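Side-chain contact in uncharacterized protein (Desulfovibrio desulfuricans subsp. desulfuricans str. G20, PDB 2Q30), which is of unknown function but adopts the double-stranded beta-helix fold of RmlC-like cupins: residues V27-E31 with N32-V36. Residues are numbered along the deposited sequence; the frame is centred on the assembly and turned at random. Where two conformers were deposited one is given.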
# COMPACT_ATOMS: atom_id res chain seq x y z
N VAL A 27 5.11 6.38 8.78
CA VAL A 27 6.05 5.89 7.78
C VAL A 27 6.56 7.09 7.01
O VAL A 27 7.76 7.25 6.84
CB VAL A 27 5.40 4.81 6.88
CG1 VAL A 27 6.32 4.36 5.71
CG2 VAL A 27 4.98 3.60 7.76
N HIS A 28 5.65 7.92 6.55
CA HIS A 28 6.00 9.09 5.76
C HIS A 28 4.92 10.17 5.88
O HIS A 28 3.73 9.87 6.06
CB HIS A 28 6.14 8.64 4.30
CG HIS A 28 6.53 9.72 3.35
ND1 HIS A 28 7.84 10.12 3.18
CD2 HIS A 28 5.80 10.46 2.50
CE1 HIS A 28 7.90 11.06 2.26
NE2 HIS A 28 6.67 11.30 1.84
N GLU A 29 5.36 11.42 5.83
CA GLU A 29 4.44 12.51 5.75
C GLU A 29 5.05 13.65 4.93
O GLU A 29 6.17 14.07 5.18
CB GLU A 29 4.01 12.97 7.14
CG GLU A 29 2.90 13.99 7.08
CD GLU A 29 2.28 14.34 8.43
OE1 GLU A 29 2.85 13.98 9.49
OE2 GLU A 29 1.22 15.02 8.39
N SER A 30 4.30 14.11 3.93
CA SER A 30 4.70 15.23 3.07
C SER A 30 3.44 15.99 2.72
O SER A 30 2.36 15.69 3.20
CB SER A 30 5.34 14.68 1.79
OG SER A 30 4.39 13.94 1.05
N GLU A 31 3.60 17.01 1.89
CA GLU A 31 2.50 17.76 1.28
C GLU A 31 1.53 16.86 0.46
O GLU A 31 0.32 17.13 0.41
CB GLU A 31 3.11 18.82 0.36
CG GLU A 31 3.95 18.18 -0.81
CD GLU A 31 5.24 18.92 -1.13
OE1 GLU A 31 5.20 20.15 -1.35
OE2 GLU A 31 6.29 18.23 -1.17
N ASN A 32 2.05 15.76 -0.12
CA ASN A 32 1.32 14.89 -1.05
C ASN A 32 0.50 13.79 -0.39
O ASN A 32 -0.63 13.53 -0.79
CB ASN A 32 2.31 14.28 -2.04
CG ASN A 32 3.08 15.34 -2.79
OD1 ASN A 32 2.49 16.23 -3.38
ND2 ASN A 32 4.41 15.26 -2.76
N PHE A 33 1.10 13.10 0.58
CA PHE A 33 0.38 12.11 1.38
C PHE A 33 0.99 11.84 2.76
O PHE A 33 2.12 12.24 3.05
CB PHE A 33 0.14 10.78 0.60
CG PHE A 33 1.34 10.24 -0.16
CD1 PHE A 33 2.68 10.46 0.23
CD2 PHE A 33 1.12 9.39 -1.26
CE1 PHE A 33 3.74 9.90 -0.51
CE2 PHE A 33 2.19 8.82 -1.97
CZ PHE A 33 3.49 9.09 -1.59
N LYS A 34 0.21 11.17 3.59
CA LYS A 34 0.63 10.68 4.89
C LYS A 34 0.49 9.17 4.80
O LYS A 34 -0.52 8.68 4.29
CB LYS A 34 -0.23 11.24 6.03
CG LYS A 34 0.18 10.76 7.42
CD LYS A 34 -0.62 11.51 8.47
CE LYS A 34 -0.22 11.17 9.87
NZ LYS A 34 -1.01 11.99 10.85
N ILE A 35 1.53 8.47 5.23
CA ILE A 35 1.59 7.03 5.19
C ILE A 35 1.86 6.59 6.62
O ILE A 35 2.88 6.98 7.21
CB ILE A 35 2.69 6.53 4.24
CG1 ILE A 35 2.55 7.15 2.85
CG2 ILE A 35 2.65 5.01 4.13
CD1 ILE A 35 3.67 6.72 1.82
N VAL A 36 0.95 5.77 7.16
CA VAL A 36 1.07 5.25 8.52
C VAL A 36 0.69 3.78 8.58
O VAL A 36 -0.20 3.32 7.84
CB VAL A 36 0.17 6.06 9.51
CG1 VAL A 36 0.77 7.42 9.76
CG2 VAL A 36 -1.27 6.16 8.98
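His28 brings CD2 of its imidazole up to the rim of the Phe33 ring, CD2 lying 3.7 Å from CE1 of Phe33 and near that ring's plane. The two planes stand almost perpendicular, at 83°, yet neither ring covers the face of the other. A chi1 of -179° puts CG of His28 beside the carbonyl carbon, so the ring leans toward the turn and Phe33; His28 and Ile35 start from the same face of the hairpin. Ile35 CD1 packs on both residues: it sits 3.9 Å above one face of the Phe33 ring, off-centre, and touches His28 CB. At the turn, Ser30 OG, held between its own N and carbonyl carbon (chi1 64°), accepts a hydrogen bond from Asn32 N at 3.2 Å, plus a weak, longer one from Phe33 N; Ser30 N in turn donates to Phe33 O. Glu56 of the second subunit binds both Ser30 OG and Asn32 ND2 through OE1 and reaches His28 NE2 weakly through OE2, tying the turn to the dimer partner. On the other face Glu29 OE2 packs against CD of Lys34 (4.0 Å), while its 4.5 Å to Lys34 NZ is too long for a salt bridge. Further along, Ile35 O accepts from the N atoms of both Val27 (2.8 Å) and His28 (3.0 Å), a classic beta bulge in the antiparallel hairpin whose strand 23-29 is, within this chain, outermost in its sheet of the cupin fold.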